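Local coordinates for protein biphenyl 2,3-Dioxygenase Beta Subunit (Sphingobium yanoikuyae, PDB 2GBW) that probably serves as the beta subunit of a ring-hydroxylating dioxygenase, part of an enzyme assembly that adds oxygen to aromatic rings, at residues 11-14 with 15-19; 22-25 with 26-30. All blocks are in the same frame, centred on the assembly; numbering follows the deposited sequence.

Contact 1: residues 11-14 with 15-19; sequences DVHY and DIEAH
The ring of Tyr14 is met by both Asp15 and Ala18. Asp15 OD1 lies in the ring plane at its edge, 3.5 Å from Tyr14 CD2, with the carboxylate turned 71° against the ring. The methyl group of Ala18, one helical turn on, approaches obliquely, its CB 4.0 Å from Tyr14 CE2; Tyr14 reaches it because its CG stands anti to the backbone N (chi1 178°), beside the carbonyl carbon. His13 and Glu17, one residue earlier, make a second such pair: Glu17 CG comes within 3.4 Å of His13 CE1, the side chains crossing with carboxylate and ring planes 71° apart. The polar partner of His13 NE2 is Val106 O. Val12 CG1 touches Ile16 CD1 at 3.8 Å, and Ile16 continues onto the sheet against Val106, Val118 and Phe151. Asp15 folds back beside its own N, where a water donates to both Asp15 OD1 (2.7 Å) and Asp11 O (2.8 Å). Asp11 O therefore takes two donors, this water and Asp15 N at 3.1 Å. Ile16, Glu17 and Ala18 N likewise bond to the carbonyls of Val12, His13 and Tyr14. Tyr14 meets His13 of a second subunit edge-to-face, and His13 meets Tyr14 of a third subunit in the same way. The arrangement is an alpha-helix with i to i+4 side-chain pairs Val12-Ile16, His13-Glu17 and Tyr14-Ala18, the amino-terminal helix of an NTF2-like beta subunit, one side on the curved sheet and another at the subunit interface.

Contact 2: residues 22-25 with 26-30; sequences AEVR and MFQTG
The Glu23 chain runs alongside the Phe27 ring in the same direction, with carboxylate and ring planes just 15° apart and Glu23 CG 3.7 Å from Phe27 CE2. One face of the ring also covers the backbone, since Glu23 O sits 3.6 Å above the Phe27 ring plane, offset toward the rim. Beyond this flank Glu23 OE2 is hydrogen-bonded to Trp35 NE1 and salt-bridged to Arg156, while Trp35 meets the Phe27 ring edge-to-face and Tyr101 adds a second ring neighbour. With an alanine in place of Phe27, the flank of Glu23 CG and the rings of Trp35 and Tyr101 would probably lose their packing partner, and the Glu23 chain would be freer to turn. Val24 and Gln28 are likewise aligned, Val24 CG1 lying 3.2 Å from Gln28 OE1; that amide oxygen accepts from Tyr101 N and from Asn121 of a second subunit. Arg25 NH1 forms a salt bridge with Glu107 of the same second subunit, whereas the Arg25 carbonyl faces the helix end. There Thr29 OG1 donates to Arg25 O at 2.7 Å, its first torsion (chi1 57°) turning the hydroxyl back over the last turn, and Thr29 N adds a weak bond to the same oxygen. Gly30 N bonds weakly to Phe27 O, and Gly30 leaves helical geometry with positive phi (73°), closing the helix in a Schellman motif, a classic carboxyl-terminal helix cap.

Overall arrangement
Contact 1 and contact 2 lie in series on helix 10-28, their centres 17 Å apart, and are joined only through the helix itself. Contact 1 is the outer one, about 17 Å from the centre of the chain against about 12 Å for contact 2. Strand 98-112 receives both, through Val106 and Ala108 for contact 1 and Tyr101 and Val103 for contact 2. Both also meet neighbouring copies of the subunit. His19, a zinc-binding residue at the end of contact 1, has its side chain about 5 Å from that of Glu23 in contact 2, although this chain carries no zinc here.

Contact 1: residues 11-14 with 15-19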
ATOM      1  N   ASP B  11      -1.825  -6.371  42.304  1.00 40.00           N
ATOM      2  CA  ASP B  11      -1.880  -4.950  42.686  1.00 39.54           C
ATOM      3  C   ASP B  11      -0.684  -4.174  42.114  1.00 40.40           C
ATOM      4  O   ASP B  11      -0.861  -3.052  41.616  1.00 39.35           O
ATOM      5  CB  ASP B  11      -2.021  -4.768  44.191  1.00 41.12           C
ATOM      6  CG  ASP B  11      -3.404  -5.139  44.707  1.00 39.95           C
ATOM      7  OD1 ASP B  11      -4.394  -5.235  43.948  1.00 40.60           O
ATOM      8  OD2 ASP B  11      -3.523  -5.394  45.918  1.00 43.12           O
ATOM      9  N   VAL B  12       0.512  -4.764  42.146  1.00 39.56           N
ATOM     10  CA  VAL B  12       1.671  -4.079  41.590  1.00 39.42           C
ATOM     11  C   VAL B  12       1.547  -4.049  40.094  1.00 38.78           C
ATOM     12  O   VAL B  12       1.838  -3.035  39.465  1.00 41.03           O
ATOM     13  CB  VAL B  12       3.000  -4.719  42.011  1.00 39.13           C
ATOM     14  CG1 VAL B  12       4.170  -4.108  41.149  1.00 39.31           C
ATOM     15  CG2 VAL B  12       3.170  -4.514  43.514  1.00 39.90           C
ATOM     16  N   HIS B  13       1.087  -5.156  39.497  1.00 38.57           N
ATOM     17  CA  HIS B  13       0.779  -5.136  38.081  1.00 37.90           C
ATOM     18  C   HIS B  13      -0.131  -3.967  37.649  1.00 37.40           C
ATOM     19  O   HIS B  13       0.149  -3.294  36.662  1.00 35.85           O
ATOM     20  CB  HIS B  13       0.090  -6.423  37.629  1.00 38.13           C
ATOM     21  CG  HIS B  13      -0.031  -6.505  36.138  1.00 37.98           C
ATOM     22  ND1 HIS B  13      -1.089  -5.948  35.428  1.00 38.30           N
ATOM     23  CD2 HIS B  13       0.818  -7.007  35.209  1.00 38.57           C
ATOM     24  CE1 HIS B  13      -0.892  -6.162  34.132  1.00 36.19           C
ATOM     25  NE2 HIS B  13       0.239  -6.820  33.985  1.00 40.05           N
ATOM     26  N   TYR B  14      -1.231  -3.773  38.369  1.00 36.60           N
ATOM     27  CA  TYR B  14      -2.158  -2.683  38.076  1.00 36.86           C
ATOM     28  C   TYR B  14      -1.429  -1.350  38.113  1.00 36.55           C
ATOM     29  O   TYR B  14      -1.559  -0.498  37.213  1.00 37.18           O
ATOM     30  CB  TYR B  14      -3.310  -2.632  39.101  1.00 37.25           C
ATOM     31  CG  TYR B  14      -4.197  -1.456  38.771  1.00 38.09           C
ATOM     32  CD1 TYR B  14      -5.246  -1.600  37.863  1.00 41.70           C
ATOM     33  CD2 TYR B  14      -3.948  -0.181  39.304  1.00 36.98           C
ATOM     34  CE1 TYR B  14      -6.051  -0.536  37.533  1.00 41.62           C
ATOM     35  CE2 TYR B  14      -4.761   0.907  38.985  1.00 40.73           C
ATOM     36  CZ  TYR B  14      -5.803   0.725  38.084  1.00 41.56           C
ATOM     37  OH  TYR B  14      -6.628   1.766  37.682  1.00 40.50           O
ATOM     38  N   ASP B  15      -0.603  -1.173  39.124  1.00 35.80           N
ATOM     39  CA  ASP B  15       0.097   0.117  39.279  1.00 36.13           C
ATOM     40  C   ASP B  15       1.071   0.401  38.141  1.00 34.84           C
ATOM     41  O   ASP B  15       1.208   1.543  37.698  1.00 33.94           O
ATOM     42  CB  ASP B  15       0.790   0.117  40.613  1.00 35.69           C
ATOM     43  CG  ASP B  15      -0.170   0.301  41.764  1.00 39.43           C
ATOM     44  OD1 ASP B  15      -1.355   0.674  41.572  1.00 42.27           O
ATOM     45  OD2 ASP B  15       0.295   0.105  42.880  1.00 37.50           O
ATOM     46  N   ILE B  16       1.701  -0.640  37.623  1.00 35.69           N
ATOM     47  CA  ILE B  16       2.631  -0.493  36.488  1.00 36.25           C
ATOM     48  C   ILE B  16       1.857  -0.159  35.221  1.00 35.87           C
ATOM     49  O   ILE B  16       2.226   0.711  34.465  1.00 36.46           O
ATOM     50  CB  ILE B  16       3.476  -1.776  36.323  1.00 36.65           C
ATOM     51  CG1 ILE B  16       4.459  -1.953  37.482  1.00 36.09           C
ATOM     52  CG2 ILE B  16       4.238  -1.709  34.985  1.00 36.59           C
ATOM     53  CD1 ILE B  16       5.144  -3.396  37.526  1.00 35.46           C
ATOM     54  N   GLU B  17       0.740  -0.835  34.979  1.00 36.16           N
ATOM     55  CA  GLU B  17      -0.120  -0.498  33.859  1.00 36.62           C
ATOM     56  C   GLU B  17      -0.630   0.962  33.906  1.00 36.02           C
ATOM     57  O   GLU B  17      -0.682   1.648  32.855  1.00 35.53           O
ATOM     58  CB  GLU B  17      -1.289  -1.472  33.819  1.00 37.39           C
ATOM     59  CG  GLU B  17      -0.849  -2.870  33.343  1.00 41.65           C
ATOM     60  CD  GLU B  17      -1.453  -3.333  32.026  1.00 44.73           C
ATOM     61  OE1 GLU B  17      -1.646  -2.509  31.086  1.00 49.50           O
ATOM     62  OE2 GLU B  17      -1.696  -4.570  31.939  1.00 46.10           O
ATOM     63  N   ALA B  18      -1.070   1.403  35.085  1.00 37.29           N
ATOM     64  CA  ALA B  18      -1.540   2.754  35.276  1.00 36.62           C
ATOM     65  C   ALA B  18      -0.425   3.798  35.009  1.00 37.46           C
ATOM     66  O   ALA B  18      -0.671   4.810  34.367  1.00 36.41           O
ATOM     67  CB  ALA B  18      -2.117   2.903  36.692  1.00 36.46           C
ATOM     68  N   HIS B  19       0.797   3.516  35.474  1.00 36.93           N
ATOM     69  CA  HIS B  19       1.977   4.291  35.136  1.00 36.12           C
ATOM     70  C   HIS B  19       2.205   4.388  33.605  1.00 36.45           C
ATOM     71  O   HIS B  19       2.392   5.481  33.087  1.00 37.36           O
ATOM     72  CB  HIS B  19       3.232   3.674  35.789  1.00 37.56           C
ATOM     73  CG  HIS B  19       4.517   4.290  35.333  1.00 38.00           C
ATOM     74  ND1 HIS B  19       5.052   5.415  35.931  1.00 40.95           N
ATOM     75  CD2 HIS B  19       5.345   3.977  34.301  1.00 36.57           C
ATOM     76  CE1 HIS B  19       6.159   5.751  35.293  1.00 40.54           C
ATOM     77  NE2 HIS B  19       6.367   4.888  34.318  1.00 37.07           N
TER
HETATM   78  O   HOH W   1      -2.774  -1.328  42.779  1.00 43.54           O

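Contact 2: residues 22-25 with 26-30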
ATOM      1  N   ALA B  22      -0.457   6.516  31.893  1.00 37.15           N
ATOM      2  CA  ALA B  22      -0.198   7.956  32.121  1.00 37.16           C
ATOM      3  C   ALA B  22       0.932   8.454  31.247  1.00 38.21           C
ATOM      4  O   ALA B  22       0.869   9.594  30.725  1.00 37.79           O
ATOM      5  CB  ALA B  22       0.014   8.270  33.663  1.00 38.28           C
ATOM      6  N   GLU B  23       1.939   7.607  31.085  1.00 36.46           N
ATOM      7  CA  GLU B  23       3.060   7.884  30.207  1.00 37.24           C
ATOM      8  C   GLU B  23       2.587   8.111  28.775  1.00 36.05           C
ATOM      9  O   GLU B  23       2.876   9.130  28.172  1.00 37.18           O
ATOM     10  CB  GLU B  23       4.054   6.729  30.259  1.00 36.03           C
ATOM     11  CG  GLU B  23       5.276   6.913  29.402  1.00 38.92           C
ATOM     12  CD  GLU B  23       6.365   5.922  29.729  1.00 41.65           C
ATOM     13  OE1 GLU B  23       6.105   4.712  29.645  1.00 46.71           O
ATOM     14  OE2 GLU B  23       7.472   6.352  30.075  1.00 42.39           O
ATOM     15  N   VAL B  24       1.847   7.150  28.249  1.00 36.92           N
ATOM     16  CA  VAL B  24       1.227   7.291  26.943  1.00 36.48           C
ATOM     17  C   VAL B  24       0.456   8.602  26.804  1.00 36.95           C
ATOM     18  O   VAL B  24       0.565   9.287  25.802  1.00 37.14           O
ATOM     19  CB  VAL B  24       0.342   6.096  26.604  1.00 35.79           C
ATOM     20  CG1 VAL B  24      -0.557   6.413  25.452  1.00 36.67           C
ATOM     21  CG2 VAL B  24       1.187   4.904  26.282  1.00 38.23           C
ATOM     22  N   ARG B  25      -0.310   8.959  27.826  1.00 38.68           N
ATOM     23  CA  ARG B  25      -1.082  10.189  27.767  1.00 39.97           C
ATOM     24  C   ARG B  25      -0.172  11.414  27.649  1.00 40.65           C
ATOM     25  O   ARG B  25      -0.483  12.356  26.932  1.00 39.53           O
ATOM     26  CB  ARG B  25      -2.017  10.307  28.969  1.00 39.57           C
ATOM     27  CG  ARG B  25      -3.177  11.265  28.797  1.00 42.57           C
ATOM     28  CD  ARG B  25      -4.046  11.296  30.065  1.00 47.09           C
ATOM     29  NE  ARG B  25      -3.485  12.178  31.084  1.00 53.43           N
ATOM     30  CZ  ARG B  25      -3.198  11.829  32.334  1.00 54.10           C
ATOM     31  NH1 ARG B  25      -3.416  10.597  32.775  1.00 52.70           N
ATOM     32  NH2 ARG B  25      -2.679  12.726  33.148  1.00 57.46           N
ATOM     33  N   MET B  26       0.947  11.392  28.363  1.00 39.99           N
ATOM     34  CA  MET B  26       1.847  12.444  28.277  0.50 40.13           C
ATOM     35  C   MET B  26       2.496  12.569  26.881  1.00 39.78           C
ATOM     36  O   MET B  26       2.489  13.669  26.355  1.00 38.24           O
ATOM     37  CB  MET B  26       2.990  12.247  29.279  0.50 40.92           C
ATOM     38  CG  MET B  26       2.566  12.174  30.711  0.50 41.85           C
ATOM     39  SD  MET B  26       2.081  13.727  31.422  0.50 45.79           S
ATOM     40  CE  MET B  26       0.308  13.790  31.104  0.50 46.90           C
ATOM     41  N   PHE B  27       2.811  11.455  26.239  1.00 37.91           N
ATOM     42  CA  PHE B  27       3.325  11.475  24.874  1.00 38.72           C
ATOM     43  C   PHE B  27       2.314  12.039  23.878  1.00 38.79           C
ATOM     44  O   PHE B  27       2.658  12.846  23.027  1.00 40.79           O
ATOM     45  CB  PHE B  27       3.712  10.071  24.433  1.00 37.60           C
ATOM     46  CG  PHE B  27       4.878   9.486  25.176  1.00 36.93           C
ATOM     47  CD1 PHE B  27       5.805  10.287  25.795  1.00 37.83           C
ATOM     48  CD2 PHE B  27       5.039   8.117  25.245  1.00 38.42           C
ATOM     49  CE1 PHE B  27       6.858   9.745  26.454  1.00 38.68           C
ATOM     50  CE2 PHE B  27       6.098   7.573  25.902  1.00 40.01           C
ATOM     51  CZ  PHE B  27       7.009   8.387  26.505  1.00 38.49           C
ATOM     52  N   GLN B  28       1.077  11.577  23.985  1.00 39.06           N
ATOM     53  CA  GLN B  28      -0.002  11.912  23.060  1.00 38.89           C
ATOM     54  C   GLN B  28      -0.428  13.366  23.174  1.00 41.15           C
ATOM     55  O   GLN B  28      -0.952  13.935  22.194  1.00 41.91           O
ATOM     56  CB  GLN B  28      -1.232  10.992  23.212  1.00 38.61           C
ATOM     57  CG  GLN B  28      -0.962   9.579  22.767  1.00 37.45           C
ATOM     58  CD  GLN B  28      -2.089   8.560  22.963  1.00 38.14           C
ATOM     59  OE1 GLN B  28      -1.902   7.364  22.680  1.00 35.39           O
ATOM     60  NE2 GLN B  28      -3.240   9.015  23.426  1.00 36.80           N
ATOM     61  N   THR B  29      -0.161  13.980  24.312  1.00 40.76           N
ATOM     62  CA  THR B  29      -0.564  15.372  24.565  1.00 41.45           C
ATOM     63  C   THR B  29       0.608  16.336  24.528  1.00 41.68           C
ATOM     64  O   THR B  29       0.427  17.519  24.801  1.00 42.77           O
ATOM     65  CB  THR B  29      -1.328  15.524  25.901  1.00 41.57           C
ATOM     66  OG1 THR B  29      -0.563  15.056  27.023  1.00 40.73           O
ATOM     67  CG2 THR B  29      -2.675  14.787  25.881  1.00 43.08           C
ATOM     68  N   GLY B  30       1.803  15.842  24.238  1.00 40.96           N
ATOM     69  CA  GLY B  30       2.979  16.664  24.146  1.00 40.54           C
ATOM     70  C   GLY B  30       3.533  17.170  25.456  1.00 40.86           C
ATOM     71  O   GLY B  30       4.240  18.164  25.449  1.00 41.08           O
TER